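Local coordinates for protein coenzyme A transferase (PDB 3S8D) that probably transfers coenzyme A between short-chain carboxylic acids such as acetate, at residues A[240-245]-A[263-268]; A[210-215]-A[295-300]. One frame throughout, in Å; residues are numbered along the deposited sequence.

Interaction 1 (A[240-245]-A[263-268]); sequences MGVGAL and TEVLNP
Met-240 and Thr-263 meet where the parallel part of a mixed, Rossmann-like sheet, seen here in strand 237-240 and its edge neighbour 260-261, gives way to loops at its C-terminal end, the usual place for a binding site in such folds. The backbone N of Met-240 makes a weak hydrogen bond, 3.4 Å long, to Thr-263 OG1. Further along, the carbonyl O of Gly-241 lies 3.5 Å from Asn-267 ND2. The side chains of Val-242 and Val-265 cross obliquely, CG2 against CG1 at 3.9 Å, and CG2 of Val-242 also lies near CB of Asn-267. Val-242 and Ala-244 belong to one CoA site and Glu-264 to the covalent one, so the contact joins elements of both. Behind this shell, Asn-267 is the N-cap of helix 268-275: its OD1 accepts a hydrogen bond from Leu-270 N, and CG stands between the backbone N and the carbonyl carbon (chi1 75°), with ND2 on the side of Gly-241. Gly-243 holds the same position before helix 244-250. A water ties the two loops together, giving a proton to Met-240 O at 2.8 Å, accepting one from Val-265 N at 2.9 Å and hydrogen-bonding to Thr-263 OG1 at 3.1 Å.

Interaction 2 (A[210-215]-A[295-300]); sequences IEMPVR and FAMGQQ
Three hydrogen bonds fasten Glu-211 and Met-212 to residues 298-300, where the chain enters helix 300-306, each using a different combination of backbone and side chain. Between backbones, Met-212 N donates to Gly-298 O over a short 2.6 Å, with the donor tilted 32° from the carbonyl plane; the same oxygen lies 3.1 Å from Glu-211 CA in a CA-H...O contact. From side chain to backbone, Gln-299 NE2 reaches Met-212 O at 2.8 Å. The acceptor lies nearly in the amide plane, whereas the donor stands above the plane of the carbonyl; the bend at chi2 (94°) brings the amide round to it. The third bond runs from Gln-300 N, at the start of helix 300-306, to Glu-211 OE2 at 2.9 Å, almost straight at 171° but arriving from above the carboxylate plane. A carboxylate here would probably interact favourably with the helix dipole.

Van der Waals contacts fill in beside the polar ones. In the apolar pair, Met-212 SE touches Met-297 CE at 3.7 Å, the two selenomethionine chains crossing at about a right angle; Val-214 CG2 packs against the amide of Gln-299.

The loop between strand 201-204 and helix 219-229 is thereby anchored where strand 295-296 leads into helix 300-306. Tyr-303 of that helix bonds through OH to Ile-210 O and Gly-298 N, while Pro-268 of helix 268-275 packs against Met-212 and Gln-299.

In the fold
Interactions 1 and 2 have centres 10 Å apart and meet in the two-stranded parallel sheet formed by strands 265-266 and 295-296, where Leu-266 probably hydrogen-bonds through N to Phe-295 O and through O to Met-297 N. Along the chain the order is 210-215, 240-245, 263-268, 295-300, so both segments of interaction 1 fall between those of interaction 2. Val-242 touches Met-212 and Met-297, and Ala-244 packs against Arg-215, bringing the remaining segments together as well. Arg-215, Val-242, Ala-244 and Glu-264, all CoA-binding positions, thus sit on loops, or in the case of Ala-244 at the start of a helix, that touch one another, an example of CoA-binding sites assembled from linked connections between strands and helices.

Interaction 1 (A[240-245]-A[263-268])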
loop_
_atom_site.group_PDB
_atom_site.type_symbol
_atom_site.label_atom_id
_atom_site.label_comp_id
_atom_site.label_asym_id
_atom_site.label_seq_id
_atom_site.Cartn_x
_atom_site.Cartn_y
_atom_site.Cartn_z
HETATM N N MSE A 240 -3.449 -16.951 7.588
HETATM C CA MSE A 240 -4.823 -17.279 7.204
HETATM C C MSE A 240 -5.771 -16.221 7.755
HETATM O O MSE A 240 -5.607 -15.766 8.886
HETATM C CB MSE A 240 -5.239 -18.643 7.779
HETATM C CG MSE A 240 -4.269 -19.805 7.500
HETATM SE SE MSE A 240 -4.283 -20.466 5.809
HETATM C CE MSE A 240 -5.902 -21.193 5.747
ATOM N N GLY A 241 -6.773 -15.829 6.977
ATOM C CA GLY A 241 -7.831 -14.997 7.518
ATOM C C GLY A 241 -8.698 -15.785 8.491
ATOM O O GLY A 241 -8.738 -17.023 8.453
ATOM N N VAL A 242 -9.375 -15.074 9.387
ATOM C CA VAL A 242 -10.451 -15.691 10.146
ATOM C C VAL A 242 -11.594 -15.923 9.171
ATOM O O VAL A 242 -11.896 -15.055 8.337
ATOM C CB VAL A 242 -10.912 -14.812 11.335
ATOM C CG1 VAL A 242 -12.445 -14.740 11.415
ATOM C CG2 VAL A 242 -10.314 -15.337 12.648
ATOM N N GLY A 243 -12.210 -17.101 9.260
ATOM C CA GLY A 243 -13.228 -17.502 8.305
ATOM C C GLY A 243 -13.303 -19.013 8.152
ATOM O O GLY A 243 -12.432 -19.747 8.646
ATOM N N ALA A 244 -14.347 -19.480 7.472
ATOM C CA ALA A 244 -14.596 -20.910 7.344
ATOM C C ALA A 244 -13.748 -21.519 6.223
ATOM O O ALA A 244 -13.251 -22.643 6.354
ATOM C CB ALA A 244 -16.095 -21.174 7.108
ATOM N N LEU A 245 -13.586 -20.766 5.130
ATOM C CA LEU A 245 -12.780 -21.198 3.983
ATOM C C LEU A 245 -11.326 -21.440 4.411
ATOM O O LEU A 245 -10.779 -22.533 4.194
ATOM C CB LEU A 245 -12.852 -20.163 2.852
ATOM C CG LEU A 245 -12.486 -20.526 1.409
ATOM C CD1 LEU A 245 -12.656 -19.312 0.494
ATOM C CD2 LEU A 245 -11.076 -21.089 1.273
ATOM N N THR A 263 1.137 -14.769 11.124
ATOM C CA THR A 263 -0.252 -14.508 10.803
ATOM C C THR A 263 -0.719 -13.314 11.642
ATOM O O THR A 263 -0.203 -13.070 12.730
ATOM C CB THR A 263 -1.129 -15.783 11.054
ATOM O OG1 THR A 263 -2.454 -15.608 10.527
ATOM C CG2 THR A 263 -1.244 -16.091 12.553
ATOM N N GLU A 264 -1.669 -12.551 11.121
ATOM C CA GLU A 264 -2.234 -11.426 11.880
ATOM C C GLU A 264 -3.051 -12.010 13.037
ATOM O O GLU A 264 -2.833 -11.689 14.221
ATOM C CB GLU A 264 -3.123 -10.531 10.985
ATOM C CG GLU A 264 -3.884 -9.428 11.740
ATOM C CD GLU A 264 -4.824 -8.596 10.831
ATOM O OE1 GLU A 264 -6.064 -8.588 11.062
ATOM O OE2 GLU A 264 -4.322 -7.923 9.900
ATOM N N VAL A 265 -3.976 -12.893 12.678
ATOM C CA VAL A 265 -4.836 -13.534 13.662
ATOM C C VAL A 265 -4.551 -15.035 13.789
ATOM O O VAL A 265 -4.569 -15.783 12.791
ATOM C CB VAL A 265 -6.308 -13.317 13.312
ATOM C CG1 VAL A 265 -7.202 -13.884 14.394
ATOM C CG2 VAL A 265 -6.566 -11.824 13.130
ATOM N N LEU A 266 -4.295 -15.473 15.022
ATOM C CA LEU A 266 -4.226 -16.898 15.274
ATOM C C LEU A 266 -5.635 -17.496 15.391
ATOM O O LEU A 266 -6.420 -17.134 16.281
ATOM C CB LEU A 266 -3.386 -17.190 16.513
ATOM C CG LEU A 266 -2.961 -18.655 16.657
ATOM C CD1 LEU A 266 -2.188 -19.157 15.426
ATOM C CD2 LEU A 266 -2.137 -18.811 17.927
ATOM N N ASN A 267 -5.944 -18.422 14.490
ATOM C CA ASN A 267 -7.277 -19.015 14.434
ATOM C C ASN A 267 -7.255 -20.526 14.741
ATOM O O ASN A 267 -6.188 -21.159 14.727
ATOM C CB ASN A 267 -7.943 -18.706 13.075
ATOM C CG ASN A 267 -7.378 -19.548 11.927
ATOM O OD1 ASN A 267 -6.333 -20.183 12.065
ATOM N ND2 ASN A 267 -8.074 -19.555 10.789
ATOM N N PRO A 268 -8.428 -21.104 15.049
ATOM C CA PRO A 268 -8.497 -22.532 15.397
ATOM C C PRO A 268 -7.858 -23.441 14.347
ATOM O O PRO A 268 -7.208 -24.412 14.717
ATOM C CB PRO A 268 -9.999 -22.791 15.488
ATOM C CG PRO A 268 -10.548 -21.483 15.959
ATOM C CD PRO A 268 -9.718 -20.425 15.264
HETATM O O HOH W 1 -4.501 -13.398 9.828
#

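Interaction 2 (A[210-215]-A[295-300])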
loop_
_atom_site.group_PDB
_atom_site.type_symbol
_atom_site.label_atom_id
_atom_site.label_comp_id
_atom_site.label_asym_id
_atom_site.label_seq_id
_atom_site.Cartn_x
_atom_site.Cartn_y
_atom_site.Cartn_z
ATOM N N ILE A 210 -15.028 -15.125 25.319
ATOM C CA ILE A 210 -15.943 -15.087 24.178
ATOM C C ILE A 210 -15.371 -15.846 22.993
ATOM O O ILE A 210 -14.169 -16.030 22.868
ATOM C CB ILE A 210 -16.285 -13.649 23.746
ATOM C CG1 ILE A 210 -15.056 -12.964 23.142
ATOM C CG2 ILE A 210 -16.840 -12.854 24.932
ATOM C CD1 ILE A 210 -15.196 -11.451 23.041
ATOM N N GLU A 211 -16.250 -16.295 22.120
ATOM C CA GLU A 211 -15.845 -17.254 21.125
ATOM C C GLU A 211 -16.141 -16.766 19.730
ATOM O O GLU A 211 -17.026 -15.927 19.511
ATOM C CB GLU A 211 -16.558 -18.587 21.355
ATOM C CG GLU A 211 -16.230 -19.268 22.680
ATOM C CD GLU A 211 -16.546 -20.763 22.643
ATOM O OE1 GLU A 211 -17.435 -21.162 21.852
ATOM O OE2 GLU A 211 -15.894 -21.537 23.386
HETATM N N MSE A 212 -15.398 -17.319 18.782
HETATM C CA MSE A 212 -15.728 -17.147 17.391
HETATM C C MSE A 212 -16.610 -18.325 16.990
HETATM O O MSE A 212 -16.293 -19.484 17.300
HETATM C CB MSE A 212 -14.460 -17.109 16.555
HETATM C CG MSE A 212 -14.593 -16.262 15.306
HETATM SE SE MSE A 212 -12.957 -15.947 14.641
HETATM C CE MSE A 212 -12.303 -17.630 14.558
ATOM N N PRO A 213 -17.744 -18.029 16.330
ATOM C CA PRO A 213 -18.670 -19.065 15.854
ATOM C C PRO A 213 -18.068 -19.906 14.738
ATOM O O PRO A 213 -17.590 -19.335 13.752
ATOM C CB PRO A 213 -19.837 -18.257 15.275
ATOM C CG PRO A 213 -19.254 -16.875 14.975
ATOM C CD PRO A 213 -18.225 -16.662 16.047
ATOM N N VAL A 214 -18.083 -21.232 14.886
ATOM C CA VAL A 214 -17.731 -22.112 13.776
ATOM C C VAL A 214 -18.895 -22.077 12.795
ATOM O O VAL A 214 -20.057 -22.168 13.208
ATOM C CB VAL A 214 -17.515 -23.572 14.219
ATOM C CG1 VAL A 214 -16.565 -24.293 13.245
ATOM C CG2 VAL A 214 -16.999 -23.656 15.660
ATOM N N ARG A 215 -18.596 -21.938 11.505
ATOM C CA ARG A 215 -19.638 -21.918 10.476
ATOM C C ARG A 215 -19.233 -22.857 9.336
ATOM O O ARG A 215 -18.069 -22.883 8.921
ATOM C CB ARG A 215 -19.880 -20.493 9.966
ATOM C CG ARG A 215 -20.219 -19.474 11.058
ATOM C CD ARG A 215 -21.729 -19.292 11.244
ATOM N NE ARG A 215 -22.452 -19.345 9.972
ATOM C CZ ARG A 215 -22.423 -18.393 9.040
ATOM N NH1 ARG A 215 -21.696 -17.298 9.217
ATOM N NH2 ARG A 215 -23.118 -18.540 7.917
ATOM N N PHE A 295 -2.877 -11.138 17.310
ATOM C CA PHE A 295 -3.896 -11.474 18.299
ATOM C C PHE A 295 -4.591 -12.779 17.924
ATOM O O PHE A 295 -4.411 -13.293 16.815
ATOM C CB PHE A 295 -4.871 -10.315 18.552
ATOM C CG PHE A 295 -5.870 -10.101 17.460
ATOM C CD1 PHE A 295 -7.195 -10.486 17.644
ATOM C CD2 PHE A 295 -5.500 -9.500 16.252
ATOM C CE1 PHE A 295 -8.146 -10.289 16.635
ATOM C CE2 PHE A 295 -6.447 -9.295 15.239
ATOM C CZ PHE A 295 -7.769 -9.695 15.432
ATOM N N ALA A 296 -5.339 -13.340 18.865
ATOM C CA ALA A 296 -5.935 -14.655 18.663
ATOM C C ALA A 296 -7.439 -14.614 18.884
ATOM O O ALA A 296 -7.928 -13.908 19.775
ATOM C CB ALA A 296 -5.282 -15.690 19.580
HETATM N N MSE A 297 -8.164 -15.357 18.050
HETATM C CA MSE A 297 -9.612 -15.481 18.151
HETATM C C MSE A 297 -9.976 -16.932 17.885
HETATM O O MSE A 297 -9.474 -17.526 16.918
HETATM C CB MSE A 297 -10.316 -14.594 17.111
HETATM C CG MSE A 297 -10.394 -13.117 17.468
HETATM SE SE MSE A 297 -11.541 -12.178 16.411
HETATM C CE MSE A 297 -11.014 -12.752 14.799
ATOM N N GLY A 298 -10.842 -17.503 18.723
ATOM C CA GLY A 298 -11.362 -18.837 18.452
ATOM C C GLY A 298 -12.401 -19.325 19.441
ATOM O O GLY A 298 -13.344 -18.610 19.780
ATOM N N GLN A 299 -12.245 -20.566 19.887
ATOM C CA GLN A 299 -13.151 -21.144 20.874
ATOM C C GLN A 299 -12.325 -21.674 22.026
ATOM O O GLN A 299 -11.103 -21.819 21.899
ATOM C CB GLN A 299 -14.002 -22.274 20.279
ATOM C CG GLN A 299 -14.812 -21.874 19.047
ATOM C CD GLN A 299 -14.084 -22.184 17.750
ATOM O OE1 GLN A 299 -13.353 -23.182 17.659
ATOM N NE2 GLN A 299 -14.274 -21.334 16.739
ATOM N N GLN A 300 -13.002 -21.958 23.138
ATOM C CA GLN A 300 -12.364 -22.403 24.374
ATOM C C GLN A 300 -11.182 -23.372 24.175
ATOM O O GLN A 300 -10.123 -23.178 24.785
ATOM C CB GLN A 300 -13.408 -23.033 25.294
ATOM C CG GLN A 300 -12.824 -23.643 26.544
ATOM C CD GLN A 300 -13.441 -24.983 26.851
ATOM O OE1 GLN A 300 -14.422 -25.069 27.597
ATOM N NE2 GLN A 300 -12.886 -26.042 26.259
#